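Local structure of putative thiosugar synthase (Amycolatopsis orientalis, 4N6F) at residues Pro145-Ala150 / Ile184-Ile189; Ala178-Leu183 / Met207-Ser212. The protein probably acts as a thiosugar synthase, a TIM-barrel relative of the thiazole synthase ThiG that would install sulphur from a sulphur-carrier protein into a phosphorylated sugar. One frame throughout, in Å; residues are numbered along the deposited sequence.

Interaction 1: Pro145-Ala150 / Ile184-Ile189; sequences PDLATA and IEQIGI. With CA (calcium ion), chain E.
I187 lays the end of its side chain against the methyl of A150, with I187 CD1 3.6 Å from A150 CB and I187 CG1 3.8 Å from the same carbon. Its CG1 is anti to the carbonyl carbon (chi1 -64°), and a second bend (chi2 -56°) brings CD1 over the helix backbone, 3.8 Å from A150 C. Alanine suits this buried place because a single methyl lets the longer isoleucine come close to the main chain. Nearer the surface, L147 reaches across with one branch, L147 CD2 lying 3.7 Å from Q186 CB, so an apolar methyl meets the aliphatic base of Q186, a residue exposed at the surface. The two helices are neighbours in the outer layer of a TIM barrel: 147-156 begins here, and 177-186 ends just before I187, where the chain turns toward strand 191-194. D146 caps the start of helix 147-156, its OD2 taking T149 N at 3.0 Å (157° at the hydrogen) and also bonding T149 OG1 at 2.7 Å. Both meet the anti side of that oxygen, and this double grip steadies the carboxylate at the helix start. G188 N is hydrogen-bonded to E154 of helix 147-156, and its carbonyl, G188 O, binds a calcium ion at 2.7 Å, together with two waters.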
loop_
_atom_site.group_PDB
_atom_site.type_symbol
_atom_site.label_atom_id
_atom_site.label_comp_id
_atom_site.label_asym_id
_atom_site.label_seq_id
_atom_site.Cartn_x
_atom_site.Cartn_y
_atom_site.Cartn_z
ATOM N N PRO A 145 -17.158 -7.893 -11.688
ATOM C CA PRO A 145 -17.842 -6.713 -11.175
ATOM C C PRO A 145 -19.022 -6.344 -12.060
ATOM O O PRO A 145 -18.847 -5.809 -13.148
ATOM C CB PRO A 145 -16.755 -5.625 -11.190
ATOM C CG PRO A 145 -15.691 -6.125 -12.110
ATOM C CD PRO A 145 -15.750 -7.621 -12.026
ATOM N N ASP A 146 -20.212 -6.697 -11.606
ATOM C CA ASP A 146 -21.440 -6.373 -12.300
ATOM C C ASP A 146 -22.494 -6.088 -11.247
ATOM O O ASP A 146 -22.767 -6.911 -10.375
ATOM C CB ASP A 146 -21.903 -7.515 -13.201
ATOM C CG ASP A 146 -23.214 -7.209 -13.881
ATOM O OD1 ASP A 146 -23.215 -6.345 -14.772
ATOM O OD2 ASP A 146 -24.250 -7.813 -13.527
ATOM N N LEU A 147 -23.090 -4.913 -11.372
ATOM C CA LEU A 147 -23.984 -4.351 -10.382
ATOM C C LEU A 147 -25.257 -5.168 -10.218
ATOM O O LEU A 147 -25.661 -5.475 -9.091
ATOM C CB LEU A 147 -24.290 -2.907 -10.799
ATOM C CG LEU A 147 -24.967 -1.912 -9.857
ATOM C CD1 LEU A 147 -26.458 -1.940 -10.115
ATOM C CD2 LEU A 147 -24.651 -2.130 -8.383
ATOM N N ALA A 148 -25.876 -5.552 -11.331
ATOM C CA ALA A 148 -27.096 -6.352 -11.263
ATOM C C ALA A 148 -26.836 -7.701 -10.584
ATOM O O ALA A 148 -27.623 -8.153 -9.757
ATOM C CB ALA A 148 -27.689 -6.554 -12.654
ATOM N N THR A 149 -25.727 -8.337 -10.936
ATOM C CA THR A 149 -25.330 -9.589 -10.298
ATOM C C THR A 149 -25.139 -9.384 -8.791
ATOM O O THR A 149 -25.648 -10.160 -7.978
ATOM C CB THR A 149 -24.018 -10.131 -10.907
ATOM O OG1 THR A 149 -24.157 -10.239 -12.332
ATOM C CG2 THR A 149 -23.666 -11.503 -10.324
ATOM N N ALA A 150 -24.412 -8.332 -8.429
ATOM C CA ALA A 150 -24.110 -8.063 -7.032
ATOM C C ALA A 150 -25.394 -7.843 -6.231
ATOM O O ALA A 150 -25.548 -8.366 -5.120
ATOM C CB ALA A 150 -23.186 -6.860 -6.917
ATOM N N ILE A 184 -19.042 -1.296 -4.529
ATOM C CA ILE A 184 -18.972 -1.252 -3.068
ATOM C C ILE A 184 -19.923 -0.200 -2.475
ATOM O O ILE A 184 -20.584 -0.450 -1.456
ATOM C CB ILE A 184 -17.529 -1.018 -2.582
ATOM C CG1 ILE A 184 -16.684 -2.251 -2.882
ATOM C CG2 ILE A 184 -17.492 -0.756 -1.076
ATOM C CD1 ILE A 184 -15.191 -2.024 -2.767
ATOM N N GLU A 185 -20.000 0.966 -3.114
ATOM C CA GLU A 185 -20.949 2.015 -2.687
ATOM C C GLU A 185 -22.399 1.545 -2.736
ATOM O O GLU A 185 -23.188 1.904 -1.878
ATOM C CB GLU A 185 -20.826 3.271 -3.559
ATOM C CG GLU A 185 -19.509 4.019 -3.396
ATOM C CD GLU A 185 -19.364 5.200 -4.357
ATOM O OE1 GLU A 185 -20.308 5.485 -5.127
ATOM O OE2 GLU A 185 -18.298 5.843 -4.346
ATOM N N GLN A 186 -22.744 0.746 -3.735
ATOM C CA GLN A 186 -24.140 0.346 -3.970
ATOM C C GLN A 186 -24.585 -0.886 -3.192
ATOM O O GLN A 186 -25.783 -1.133 -3.042
ATOM C CB GLN A 186 -24.359 0.097 -5.469
ATOM C CG GLN A 186 -24.378 1.370 -6.300
ATOM C CD GLN A 186 -25.446 2.352 -5.852
ATOM O OE1 GLN A 186 -25.182 3.539 -5.723
ATOM N NE2 GLN A 186 -26.652 1.861 -5.598
ATOM N N ILE A 187 -23.625 -1.660 -2.701
ATOM C CA ILE A 187 -23.895 -2.974 -2.114
ATOM C C ILE A 187 -23.754 -2.905 -0.596
ATOM O O ILE A 187 -22.861 -2.267 -0.085
ATOM C CB ILE A 187 -22.941 -4.023 -2.741
ATOM C CG1 ILE A 187 -23.226 -4.156 -4.243
ATOM C CG2 ILE A 187 -23.062 -5.379 -2.076
ATOM C CD1 ILE A 187 -24.655 -4.507 -4.606
ATOM N N GLY A 188 -24.668 -3.550 0.117
ATOM C CA GLY A 188 -24.689 -3.507 1.571
ATOM C C GLY A 188 -23.901 -4.606 2.258
ATOM O O GLY A 188 -23.765 -4.597 3.476
ATOM N N ILE A 189 -23.378 -5.563 1.507
ATOM C CA ILE A 189 -22.581 -6.620 2.130
ATOM C C ILE A 189 -21.101 -6.357 1.881
ATOM O O ILE A 189 -20.744 -5.712 0.897
ATOM C CB ILE A 189 -22.998 -8.025 1.667
ATOM C CG1 ILE A 189 -23.024 -8.135 0.154
ATOM C CG2 ILE A 189 -24.376 -8.362 2.231
ATOM C CD1 ILE A 189 -23.166 -9.559 -0.333
HETATM CA CA CA E . -25.825 -5.526 4.930
HETATM O O HOH W 1 -27.655 -6.281 6.007
HETATM O O HOH W 2 -27.369 -6.246 3.009
#

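Interaction 2: Ala178-Leu183 / Met207-Ser212; sequences AAIREL and MELGAS
L209 points its side chain at helix 177-186 and divides its two methyls between neighbouring residues: CD1 faces I180 and CD2 faces R181. The contact joins adjacent helices of the TIM-barrel shell, 177-186 and the C-terminal end of 200-208. The leucine and the arginine cross at about a right angle, bringing L209 CD2 within 3.6 Å of R181 NH1 and 3.9 Å of R181 NE; the methyl approaches the guanidinium obliquely. Toward the interior, I180 meets the leucine at a slant through its short branch, I180 CG2 lying 4.1 Å from L209 CD1. A branched apolar residue suits position 209, since its fork can serve a buried isoleucine and an exposed arginine together. R181 starts with CG anti to the backbone N (chi1 -172°) and stays extended until a bend at chi3 (-56°) turns the guanidinium beside the leucine. The helix-ending turn that carries L209 is a Schellman motif. G210 has positive phi (98°), and at these backbone angles a beta carbon would collide with the carbonyl oxygen of L209, so glycine belongs here. E208 binds S199 and R201 of the second subunit through its carboxylate, carrying the turn into the dimer interface. A water bridges the two segments: it accepts from R181 NE at 2.6 Å and donates to E208 O at 3.1 Å.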
loop_
_atom_site.group_PDB
_atom_site.type_symbol
_atom_site.label_atom_id
_atom_site.label_comp_id
_atom_site.label_asym_id
_atom_site.label_seq_id
_atom_site.Cartn_x
_atom_site.Cartn_y
_atom_site.Cartn_z
ATOM N N ALA A 178 -12.661 2.018 -10.577
ATOM C CA ALA A 178 -13.911 2.794 -10.546
ATOM C C ALA A 178 -15.140 1.899 -10.466
ATOM O O ALA A 178 -16.044 2.175 -9.683
ATOM C CB ALA A 178 -14.016 3.727 -11.752
ATOM N N ALA A 179 -15.162 0.829 -11.256
ATOM C CA ALA A 179 -16.291 -0.109 -11.252
ATOM C C ALA A 179 -16.463 -0.840 -9.909
ATOM O O ALA A 179 -17.584 -1.057 -9.448
ATOM C CB ALA A 179 -16.154 -1.116 -12.380
ATOM N N ILE A 180 -15.348 -1.218 -9.290
ATOM C CA ILE A 180 -15.382 -1.895 -7.993
ATOM C C ILE A 180 -15.780 -0.911 -6.888
ATOM O O ILE A 180 -16.564 -1.260 -6.012
ATOM C CB ILE A 180 -14.033 -2.582 -7.691
ATOM C CG1 ILE A 180 -13.842 -3.743 -8.674
ATOM C CG2 ILE A 180 -13.964 -3.050 -6.243
ATOM C CD1 ILE A 180 -12.481 -4.393 -8.626
ATOM N N ARG A 181 -15.252 0.310 -6.937
ATOM C CA ARG A 181 -15.636 1.356 -5.977
ATOM C C ARG A 181 -17.143 1.627 -6.016
ATOM O O ARG A 181 -17.798 1.654 -4.979
ATOM C CB ARG A 181 -14.881 2.656 -6.247
ATOM C CG ARG A 181 -15.084 3.741 -5.190
ATOM C CD ARG A 181 -14.498 5.081 -5.639
ATOM N NE ARG A 181 -13.069 4.989 -5.983
ATOM C CZ ARG A 181 -12.534 5.201 -7.193
ATOM N NH1 ARG A 181 -11.222 5.071 -7.357
ATOM N NH2 ARG A 181 -13.282 5.557 -8.239
ATOM N N GLU A 182 -17.677 1.823 -7.219
ATOM C CA GLU A 182 -19.113 2.014 -7.414
ATOM C C GLU A 182 -19.923 0.847 -6.873
ATOM O O GLU A 182 -20.968 1.038 -6.251
ATOM C CB GLU A 182 -19.450 2.197 -8.899
ATOM C CG GLU A 182 -20.950 2.166 -9.186
ATOM C CD GLU A 182 -21.285 2.382 -10.650
ATOM O OE1 GLU A 182 -21.475 3.548 -11.059
ATOM O OE2 GLU A 182 -21.374 1.374 -11.384
ATOM N N LEU A 183 -19.449 -0.363 -7.140
ATOM C CA LEU A 183 -20.142 -1.564 -6.687
ATOM C C LEU A 183 -20.175 -1.603 -5.161
ATOM O O LEU A 183 -21.218 -1.882 -4.562
ATOM C CB LEU A 183 -19.469 -2.802 -7.272
ATOM C CG LEU A 183 -20.066 -4.167 -6.942
ATOM C CD1 LEU A 183 -19.640 -5.207 -7.970
ATOM C CD2 LEU A 183 -19.662 -4.626 -5.550
ATOM N N MET A 207 -8.222 -1.782 -0.446
ATOM C CA MET A 207 -8.794 -1.237 0.778
ATOM C C MET A 207 -9.195 0.226 0.615
ATOM O O MET A 207 -10.203 0.666 1.192
ATOM C CB MET A 207 -7.817 -1.378 1.941
ATOM C CG MET A 207 -7.354 -2.804 2.196
ATOM S SD MET A 207 -8.689 -3.977 2.467
ATOM C CE MET A 207 -9.202 -3.507 4.105
ATOM N N GLU A 208 -8.434 0.970 -0.189
ATOM C CA GLU A 208 -8.754 2.375 -0.451
ATOM C C GLU A 208 -9.979 2.546 -1.344
ATOM O O GLU A 208 -10.527 3.630 -1.421
ATOM C CB GLU A 208 -7.546 3.125 -1.015
ATOM C CG GLU A 208 -6.445 3.255 0.022
ATOM C CD GLU A 208 -5.301 4.164 -0.387
ATOM O OE1 GLU A 208 -5.301 4.711 -1.514
ATOM O OE2 GLU A 208 -4.392 4.337 0.440
ATOM N N LEU A 209 -10.411 1.474 -2.003
ATOM C CA LEU A 209 -11.688 1.470 -2.724
ATOM C C LEU A 209 -12.878 1.160 -1.794
ATOM O O LEU A 209 -14.017 1.226 -2.224
ATOM C CB LEU A 209 -11.667 0.432 -3.851
ATOM C CG LEU A 209 -10.606 0.591 -4.940
ATOM C CD1 LEU A 209 -10.759 -0.537 -5.937
ATOM C CD2 LEU A 209 -10.706 1.940 -5.632
ATOM N N GLY A 210 -12.603 0.821 -0.539
ATOM C CA GLY A 210 -13.644 0.386 0.405
ATOM C C GLY A 210 -13.783 -1.130 0.573
ATOM O O GLY A 210 -14.690 -1.594 1.247
ATOM N N ALA A 211 -12.909 -1.916 -0.040
ATOM C CA ALA A 211 -12.947 -3.372 0.176
ATOM C C ALA A 211 -12.749 -3.661 1.668
ATOM O O ALA A 211 -12.026 -2.937 2.355
ATOM C CB ALA A 211 -11.890 -4.084 -0.645
ATOM N N SER A 212 -13.428 -4.689 2.162
ATOM C CA SER A 212 -13.274 -5.111 3.556
ATOM C C SER A 212 -12.081 -6.040 3.695
ATOM O O SER A 212 -11.536 -6.196 4.793
ATOM C CB SER A 212 -14.531 -5.834 4.043
ATOM O OG SER A 212 -15.630 -4.950 4.066
HETATM O O HOH W 3 -12.237 5.243 -3.501
#

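How the interactions relate
From the N terminus, 145-150 comes first, at the start of helix 147-156, followed by strand 161-164 and then 178-183 on helix 177-186. The chain runs straight on into 184-189, which closes the loop of interaction 1, and passes through strand 191-194 and helix 200-208 before 207-212 closes interaction 2. The segments alternate, so the two loops cross, sharing helix 177-186. That helix thus sits between its neighbours 147-156 and 200-208, joining three successive helices of the barrel's outer layer. The contacts also touch directly: I184 CD1 of interaction 1 packs 3.5 Å from L209 O of interaction 2, and the centres of the two contacts are about 10 Å apart.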